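Local coordinates for arabinan endo-1,5-alpha-l-arabinosidase A (Cellvibrio cellulosa, PDB 1GYH), which cleaves alpha-1,5-linked arabinofuranosyl bonds of linear arabinan, a plant cell-wall polysaccharide, releasing almost exclusively arabinotriose, at residues C213-G225 and S248-H262. Sequence-based numbering, arbitrary orientation.
Sequences CRKGDSTYHLVVG and SLLIKGNKRWVGLGH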
ATOM      1  N   CYS A 213       4.379 -13.752  -3.193  1.00 25.17           N
ATOM      2  CA  CYS A 213       5.752 -13.936  -3.674  1.00 26.98           C
ATOM      3  C   CYS A 213       6.198 -15.411  -3.697  1.00 27.03           C
ATOM      4  O   CYS A 213       7.396 -15.674  -3.579  1.00 28.42           O
ATOM      5  CB  CYS A 213       6.719 -13.122  -2.780  1.00 27.00           C
ATOM      6  SG  CYS A 213       6.231 -11.482  -2.094  1.00 35.10           S
ATOM      7  N   ARG A 214       5.288 -16.383  -3.823  1.00 26.75           N
ATOM      8  CA  ARG A 214       5.692 -17.796  -3.891  1.00 27.05           C
ATOM      9  C   ARG A 214       5.086 -18.695  -4.980  1.00 25.89           C
ATOM     10  O   ARG A 214       4.791 -19.903  -4.757  1.00 25.34           O
ATOM     11  CB  ARG A 214       5.674 -18.506  -2.539  1.00 28.29           C
ATOM     12  CG  ARG A 214       4.453 -18.498  -1.778  1.00 31.11           C
ATOM     13  CD  ARG A 214       4.726 -17.945  -0.401  1.00 35.21           C
ATOM     14  NE  ARG A 214       5.457 -18.847   0.508  1.00 36.64           N
ATOM     15  CZ  ARG A 214       6.321 -18.451   1.463  1.00 37.20           C
ATOM     16  NH1 ARG A 214       6.632 -17.163   1.629  1.00 35.53           N
ATOM     17  NH2 ARG A 214       6.886 -19.361   2.261  1.00 37.95           N
ATOM     18  N   LYS A 215       5.033 -18.129  -6.178  1.00 24.24           N
ATOM     19  CA  LYS A 215       4.731 -18.894  -7.368  1.00 24.21           C
ATOM     20  C   LYS A 215       3.400 -19.646  -7.216  1.00 23.47           C
ATOM     21  O   LYS A 215       2.390 -19.050  -6.785  1.00 22.43           O
ATOM     22  CB  LYS A 215       5.896 -19.848  -7.689  1.00 24.86           C
ATOM     23  CG  LYS A 215       7.281 -19.216  -7.500  1.00 25.95           C
ATOM     24  CD  LYS A 215       7.511 -17.976  -8.324  1.00 26.86           C
ATOM     25  CE  LYS A 215       8.350 -18.226  -9.533  1.00 29.58           C
ATOM     26  NZ  LYS A 215       9.211 -17.001  -9.779  1.00 30.58           N
ATOM     27  N   GLY A 216       3.414 -20.937  -7.537  1.00 22.51           N
ATOM     28  CA  GLY A 216       2.236 -21.784  -7.524  1.00 21.93           C
ATOM     29  C   GLY A 216       1.596 -21.953  -6.162  1.00 21.81           C
ATOM     30  O   GLY A 216       0.469 -22.425  -6.081  1.00 21.53           O
ATOM     31  N   ASP A 217       2.295 -21.566  -5.098  1.00 21.91           N
ATOM     32  CA  ASP A 217       1.795 -21.766  -3.727  1.00 21.98           C
ATOM     33  C   ASP A 217       1.287 -20.485  -3.068  1.00 21.01           C
ATOM     34  O   ASP A 217       0.965 -20.500  -1.869  1.00 21.20           O
ATOM     35  CB  ASP A 217       2.894 -22.357  -2.816  1.00 21.85           C
ATOM     36  CG  ASP A 217       3.359 -23.715  -3.246  1.00 24.84           C
ATOM     37  OD1 ASP A 217       2.537 -24.501  -3.794  1.00 23.75           O
ATOM     38  OD2 ASP A 217       4.561 -24.071  -3.047  1.00 27.94           O
ATOM     39  N   SER A 218       1.221 -19.380  -3.815  1.00 19.99           N
ATOM     40  CA  SER A 218       0.780 -18.117  -3.224  1.00 19.02           C
ATOM     41  C   SER A 218      -0.695 -18.203  -2.829  1.00 17.00           C
ATOM     42  O   SER A 218      -1.499 -18.775  -3.566  1.00 16.67           O
ATOM     43  CB  SER A 218       0.996 -16.938  -4.173  1.00 19.72           C
ATOM     44  OG  SER A 218       2.374 -16.746  -4.481  1.00 22.79           O
ATOM     45  N   THR A 219      -1.019 -17.674  -1.657  1.00 16.31           N
ATOM     46  CA  THR A 219      -2.391 -17.650  -1.141  1.00 15.17           C
ATOM     47  C   THR A 219      -2.883 -16.207  -0.943  1.00 14.49           C
ATOM     48  O   THR A 219      -3.961 -15.994  -0.395  1.00 14.39           O
ATOM     49  CB  THR A 219      -2.475 -18.356   0.230  1.00 14.85           C
ATOM     50  OG1 THR A 219      -1.557 -17.744   1.154  1.00 15.69           O
ATOM     51  CG2 THR A 219      -2.135 -19.854   0.158  1.00 14.65           C
ATOM     52  N   TYR A 220      -2.073 -15.239  -1.362  1.00 13.55           N
ATOM     53  CA  TYR A 220      -2.342 -13.804  -1.193  1.00 13.89           C
ATOM     54  C   TYR A 220      -3.738 -13.445  -1.773  1.00 13.32           C
ATOM     55  O   TYR A 220      -4.083 -13.841  -2.874  1.00 13.29           O
ATOM     56  CB  TYR A 220      -1.295 -12.978  -1.926  1.00 12.39           C
ATOM     57  CG  TYR A 220      -0.805 -11.670  -1.340  1.00 12.51           C
ATOM     58  CD1 TYR A 220      -0.477 -11.539  -0.001  1.00 14.25           C
ATOM     59  CD2 TYR A 220      -0.538 -10.591  -2.172  1.00 12.92           C
ATOM     60  CE1 TYR A 220       0.021 -10.352   0.517  1.00 13.14           C
ATOM     61  CE2 TYR A 220      -0.020  -9.381  -1.665  1.00 15.24           C
ATOM     62  CZ  TYR A 220       0.278  -9.283  -0.315  1.00 13.69           C
ATOM     63  OH  TYR A 220       0.818  -8.122   0.226  1.00 14.74           O
ATOM     64  N   HIS A 221      -4.508 -12.721  -0.982  1.00 14.29           N
ATOM     65  CA  HIS A 221      -5.855 -12.236  -1.393  1.00 13.95           C
ATOM     66  C   HIS A 221      -6.279 -11.030  -0.566  1.00 14.11           C
ATOM     67  O   HIS A 221      -5.592 -10.642   0.386  1.00 13.38           O
ATOM     68  CB  HIS A 221      -6.895 -13.362  -1.291  1.00 13.63           C
ATOM     69  CG  HIS A 221      -7.149 -13.859   0.103  1.00 14.73           C
ATOM     70  ND1 HIS A 221      -6.262 -14.663   0.788  1.00 13.88           N
ATOM     71  CD2 HIS A 221      -8.215 -13.686   0.929  1.00 14.75           C
ATOM     72  CE1 HIS A 221      -6.770 -14.965   1.977  1.00 15.45           C
ATOM     73  NE2 HIS A 221      -7.969 -14.406   2.072  1.00 17.25           N
ATOM     74  N   LEU A 222      -7.414 -10.421  -0.942  1.00 13.77           N
ATOM     75  CA  LEU A 222      -7.888  -9.193  -0.294  1.00 13.67           C
ATOM     76  C   LEU A 222      -9.172  -9.413   0.493  1.00 13.27           C
ATOM     77  O   LEU A 222     -10.105 -10.061   0.012  1.00 12.65           O
ATOM     78  CB  LEU A 222      -8.140  -8.116  -1.336  1.00 13.85           C
ATOM     79  CG  LEU A 222      -6.942  -7.625  -2.150  1.00 15.59           C
ATOM     80  CD1 LEU A 222      -7.373  -6.586  -3.182  1.00 18.08           C
ATOM     81  CD2 LEU A 222      -5.912  -6.986  -1.199  1.00 16.10           C
ATOM     82  N   VAL A 223      -9.178  -8.845   1.689  1.00 13.21           N
ATOM     83  CA  VAL A 223     -10.318  -8.779   2.582  1.00 12.97           C
ATOM     84  C   VAL A 223     -10.603  -7.321   2.947  1.00 13.58           C
ATOM     85  O   VAL A 223      -9.772  -6.403   2.718  1.00 14.36           O
ATOM     86  CB  VAL A 223     -10.113  -9.590   3.908  1.00 13.12           C
ATOM     87  CG1 VAL A 223      -9.931 -11.068   3.592  1.00 14.24           C
ATOM     88  CG2 VAL A 223      -8.982  -9.064   4.739  1.00 13.60           C
ATOM     89  N   VAL A 224     -11.807  -7.108   3.497  1.00 14.10           N
ATOM     90  CA  VAL A 224     -12.290  -5.751   3.801  1.00 13.91           C
ATOM     91  C   VAL A 224     -13.145  -5.726   5.085  1.00 12.69           C
ATOM     92  O   VAL A 224     -13.812  -6.707   5.428  1.00 12.28           O
ATOM     93  CB  VAL A 224     -13.130  -5.167   2.555  1.00 13.63           C
ATOM     94  CG1 VAL A 224     -14.469  -5.853   2.421  1.00 15.22           C
ATOM     95  CG2 VAL A 224     -13.342  -3.673   2.694  1.00 17.05           C
ATOM     96  N   GLY A 225     -13.121  -4.575   5.753  1.00 13.20           N
ATOM     97  CA  GLY A 225     -14.012  -4.226   6.862  1.00 13.27           C
ATOM     98  C   GLY A 225     -14.355  -2.733   6.815  1.00 14.04           C
ATOM     99  O   GLY A 225     -13.811  -2.018   5.993  1.00 13.08           O
ATOM    100  N   SER A 248     -13.944  -9.685   5.470  1.00 13.78           N
ATOM    101  CA  SER A 248     -14.726 -10.331   4.426  1.00 13.34           C
ATOM    102  C   SER A 248     -13.981 -10.320   3.110  1.00 13.07           C
ATOM    103  O   SER A 248     -13.395  -9.317   2.713  1.00 12.51           O
ATOM    104  CB  SER A 248     -16.090  -9.630   4.237  1.00 13.57           C
ATOM    105  OG  SER A 248     -16.898  -9.792   5.404  1.00 12.77           O
ATOM    106  N   LEU A 249     -14.073 -11.446   2.412  1.00 13.38           N
ATOM    107  CA  LEU A 249     -13.476 -11.615   1.097  1.00 14.37           C
ATOM    108  C   LEU A 249     -13.928 -10.575   0.068  1.00 14.76           C
ATOM    109  O   LEU A 249     -15.125 -10.381  -0.141  1.00 14.77           O
ATOM    110  CB  LEU A 249     -13.721 -13.031   0.558  1.00 14.72           C
ATOM    111  CG  LEU A 249     -13.233 -13.270  -0.884  1.00 15.53           C
ATOM    112  CD1 LEU A 249     -11.728 -13.154  -0.949  1.00 18.05           C
ATOM    113  CD2 LEU A 249     -13.696 -14.602  -1.476  1.00 16.86           C
ATOM    114  N   LEU A 250     -12.964  -9.923  -0.569  1.00 14.18           N
ATOM    115  CA  LEU A 250     -13.225  -9.051  -1.725  1.00 14.54           C
ATOM    116  C   LEU A 250     -12.888  -9.711  -3.063  1.00 14.41           C
ATOM    117  O   LEU A 250     -13.704  -9.743  -3.992  1.00 12.96           O
ATOM    118  CB  LEU A 250     -12.449  -7.747  -1.590  1.00 14.60           C
ATOM    119  CG  LEU A 250     -12.592  -6.767  -2.770  1.00 15.62           C
ATOM    120  CD1 LEU A 250     -14.079  -6.354  -2.919  1.00 16.01           C
ATOM    121  CD2 LEU A 250     -11.737  -5.569  -2.595  1.00 16.40           C
ATOM    122  N   ILE A 251     -11.664 -10.230  -3.177  1.00 13.34           N
ATOM    123  CA  ILE A 251     -11.236 -10.925  -4.375  1.00 14.02           C
ATOM    124  C   ILE A 251     -10.047 -11.813  -4.000  1.00 14.54           C
ATOM    125  O   ILE A 251      -9.171 -11.394  -3.216  1.00 13.22           O
ATOM    126  CB  ILE A 251     -10.843  -9.948  -5.505  1.00 14.02           C
ATOM    127  CG1 ILE A 251     -10.472 -10.682  -6.804  1.00 13.98           C
ATOM    128  CG2 ILE A 251      -9.774  -8.875  -5.036  1.00 16.55           C
ATOM    129  CD1 ILE A 251     -10.404  -9.734  -8.069  1.00 13.43           C
ATOM    130  N   LYS A 252     -10.077 -13.005  -4.582  1.00 14.43           N
ATOM    131  CA  LYS A 252      -9.025 -14.008  -4.519  1.00 15.86           C
ATOM    132  C   LYS A 252      -8.650 -14.478  -5.911  1.00 16.42           C
ATOM    133  O   LYS A 252      -9.299 -14.173  -6.914  1.00 17.37           O
ATOM    134  CB  LYS A 252      -9.425 -15.207  -3.665  1.00 15.53           C
ATOM    135  CG  LYS A 252     -10.602 -16.069  -4.174  1.00 16.22           C
ATOM    136  CD  LYS A 252     -11.040 -17.181  -3.175  1.00 19.40           C
ATOM    137  CE  LYS A 252     -12.239 -17.976  -3.760  0.50 19.11           C
ATOM    138  NZ  LYS A 252     -12.466 -19.323  -3.141  0.50 19.97           N
ATOM    139  N   GLY A 253      -7.554 -15.220  -5.979  1.00 16.39           N
ATOM    140  CA  GLY A 253      -7.022 -15.647  -7.254  1.00 14.89           C
ATOM    141  C   GLY A 253      -7.746 -16.792  -7.868  1.00 14.02           C
ATOM    142  O   GLY A 253      -8.639 -17.363  -7.257  1.00 14.19           O
ATOM    143  N   ASN A 254      -7.340 -17.123  -9.090  1.00 13.67           N
ATOM    144  CA  ASN A 254      -7.885 -18.228  -9.846  1.00 14.01           C
ATOM    145  C   ASN A 254      -6.754 -18.974 -10.617  1.00 13.61           C
ATOM    146  O   ASN A 254      -5.567 -18.761 -10.348  1.00 13.18           O
ATOM    147  CB  ASN A 254      -8.998 -17.715 -10.786  1.00 13.94           C
ATOM    148  CG  ASN A 254      -8.518 -16.637 -11.729  1.00 14.68           C
ATOM    149  OD1 ASN A 254      -7.432 -16.769 -12.363  1.00 11.83           O
ATOM    150  ND2 ASN A 254      -9.323 -15.542 -11.854  1.00 15.08           N
ATOM    151  N   LYS A 255      -7.107 -19.840 -11.548  1.00 12.97           N
ATOM    152  CA  LYS A 255      -6.094 -20.627 -12.286  1.00 13.20           C
ATOM    153  C   LYS A 255      -5.074 -19.784 -13.077  1.00 12.87           C
ATOM    154  O   LYS A 255      -3.934 -20.223 -13.304  1.00 11.17           O
ATOM    155  CB  LYS A 255      -6.748 -21.692 -13.186  1.00 13.40           C
ATOM    156  CG  LYS A 255      -7.492 -21.190 -14.442  1.00 15.45           C
ATOM    157  CD  LYS A 255      -8.542 -22.220 -15.000  1.00 17.04           C
ATOM    158  CE  LYS A 255      -7.947 -23.296 -15.859  1.00 19.42           C
ATOM    159  NZ  LYS A 255      -8.992 -24.180 -16.525  1.00 19.87           N
ATOM    160  N   ARG A 256      -5.476 -18.589 -13.513  1.00 12.58           N
ATOM    161  CA  ARG A 256      -4.627 -17.746 -14.339  1.00 12.12           C
ATOM    162  C   ARG A 256      -3.807 -16.759 -13.508  1.00 11.74           C
ATOM    163  O   ARG A 256      -2.715 -16.341 -13.954  1.00 12.41           O
ATOM    164  CB  ARG A 256      -5.449 -16.989 -15.403  1.00 11.87           C
ATOM    165  CG  ARG A 256      -5.861 -17.813 -16.603  1.00 11.99           C
ATOM    166  CD  ARG A 256      -6.851 -17.123 -17.595  1.00 13.60           C
ATOM    167  NE  ARG A 256      -8.007 -16.554 -16.913  1.00 11.34           N
ATOM    168  CZ  ARG A 256      -9.018 -17.258 -16.399  1.00 13.36           C
ATOM    169  NH1 ARG A 256      -9.066 -18.581 -16.495  1.00 12.00           N
ATOM    170  NH2 ARG A 256     -10.005 -16.620 -15.789  1.00 14.55           N
ATOM    171  N   TRP A 257      -4.309 -16.404 -12.325  1.00 11.64           N
ATOM    172  CA  TRP A 257      -3.761 -15.350 -11.465  1.00 12.06           C
ATOM    173  C   TRP A 257      -3.605 -15.918 -10.056  1.00 13.54           C
ATOM    174  O   TRP A 257      -4.566 -15.982  -9.278  1.00 14.47           O
ATOM    175  CB  TRP A 257      -4.661 -14.099 -11.466  1.00 12.45           C
ATOM    176  CG  TRP A 257      -4.806 -13.585 -12.820  1.00 12.90           C
ATOM    177  CD1 TRP A 257      -5.836 -13.841 -13.683  1.00 12.19           C
ATOM    178  CD2 TRP A 257      -3.854 -12.792 -13.551  1.00 13.47           C
ATOM    179  NE1 TRP A 257      -5.592 -13.240 -14.894  1.00 14.18           N
ATOM    180  CE2 TRP A 257      -4.377 -12.610 -14.857  1.00 13.62           C
ATOM    181  CE3 TRP A 257      -2.600 -12.220 -13.239  1.00 13.24           C
ATOM    182  CZ2 TRP A 257      -3.703 -11.868 -15.852  1.00 13.19           C
ATOM    183  CZ3 TRP A 257      -1.927 -11.500 -14.229  1.00 13.74           C
ATOM    184  CH2 TRP A 257      -2.495 -11.323 -15.526  1.00 15.75           C
ATOM    185  N   VAL A 258      -2.396 -16.400  -9.735  1.00 14.13           N
ATOM    186  CA  VAL A 258      -2.190 -17.193  -8.512  1.00 13.66           C
ATOM    187  C   VAL A 258      -1.602 -16.308  -7.456  1.00 13.89           C
ATOM    188  O   VAL A 258      -0.402 -16.035  -7.420  1.00 14.19           O
ATOM    189  CB  VAL A 258      -1.364 -18.459  -8.796  1.00 13.58           C
ATOM    190  CG1 VAL A 258      -1.177 -19.300  -7.546  1.00 14.75           C
ATOM    191  CG2 VAL A 258      -2.050 -19.286  -9.837  1.00 13.98           C
ATOM    192  N   GLY A 259      -2.493 -15.785  -6.625  1.00 13.16           N
ATOM    193  CA  GLY A 259      -2.172 -14.763  -5.664  1.00 12.83           C
ATOM    194  C   GLY A 259      -2.339 -13.377  -6.216  1.00 12.97           C
ATOM    195  O   GLY A 259      -1.965 -13.110  -7.368  1.00 12.90           O
ATOM    196  N   LEU A 260      -2.884 -12.486  -5.389  1.00 12.37           N
ATOM    197  CA  LEU A 260      -3.074 -11.096  -5.786  1.00 13.28           C
ATOM    198  C   LEU A 260      -3.289 -10.250  -4.561  1.00 12.45           C
ATOM    199  O   LEU A 260      -3.642 -10.762  -3.530  1.00 13.28           O
ATOM    200  CB  LEU A 260      -4.234 -10.979  -6.820  1.00 14.02           C
ATOM    201  CG  LEU A 260      -5.637 -11.546  -6.496  1.00 16.14           C
ATOM    202  CD1 LEU A 260      -6.375 -10.782  -5.473  1.00 18.84           C
ATOM    203  CD2 LEU A 260      -6.454 -11.561  -7.824  1.00 19.79           C
ATOM    204  N   GLY A 261      -3.016  -8.958  -4.614  1.00 12.78           N
ATOM    205  CA  GLY A 261      -3.155  -8.157  -3.430  1.00 12.12           C
ATOM    206  C   GLY A 261      -2.302  -6.900  -3.386  1.00 13.40           C
ATOM    207  O   GLY A 261      -1.949  -6.322  -4.431  1.00 13.84           O
ATOM    208  N   HIS A 262      -1.991  -6.502  -2.156  1.00 13.93           N
ATOM    209  CA  HIS A 262      -1.330  -5.236  -1.783  1.00 15.22           C
ATOM    210  C   HIS A 262      -1.917  -4.068  -2.557  1.00 15.73           C
ATOM    211  O   HIS A 262      -1.265  -3.507  -3.437  1.00 16.16           O
ATOM    212  CB  HIS A 262       0.212  -5.252  -1.925  1.00 15.37           C
ATOM    213  CG  HIS A 262       0.862  -4.163  -1.110  1.00 15.73           C
ATOM    214  ND1 HIS A 262       1.768  -4.424  -0.101  1.00 16.31           N
ATOM    215  CD2 HIS A 262       0.623  -2.835  -1.062  1.00 17.66           C
ATOM    216  CE1 HIS A 262       2.102  -3.292   0.491  1.00 16.71           C
ATOM    217  NE2 HIS A 262       1.415  -2.313  -0.073  1.00 20.16           N
TER
HETATM  218  O   HOH W   1       2.259 -16.605  -7.167  1.00 32.49           O
HETATM  219  O   HOH W   2      -5.677 -16.024  -3.749  1.00 30.07           O
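Y220 lies along the backbone of G259-H262, its side chain beside that of H262 and pointing the same way. Its CB, CG and CD2 all lie against L260 O, CB at 3.6 Å. CE2 and CZ lie by H262 N, CE2 at 3.5 Å. OH ends 3.6 Å from H262 CB and is hydrogen-bonded to E192, the probable proton donor. The backbone is gripped too: L260 N donates to Y220 O (3.1 Å) from above the carbonyl plane, and a water links that oxygen to G253 N. A second water joins K215 O, S218 OG and V258 O.

Beyond Y220, strand 221-225 pairs antiparallel with 248-251. L222 N bonds almost straight to I251 O (3.0 Å, 173°), while L222 O takes L250 N. Two residues, L250 and I251, stand opposite the single L222: a classic beta bulge. L222 CG lies anti to the carbonyl carbon (chi1 -63°); from there CD1 reaches I251 CG2 at 3.8 Å and CD2 rests on G261 CA.

The chain closes one four-stranded blade of the five-bladed beta-propeller at 248-251 and begins the next with 257-262. Strand 257-268, its innermost, sets H262, a probable calcium ligand, beside D9, the probable proton acceptor.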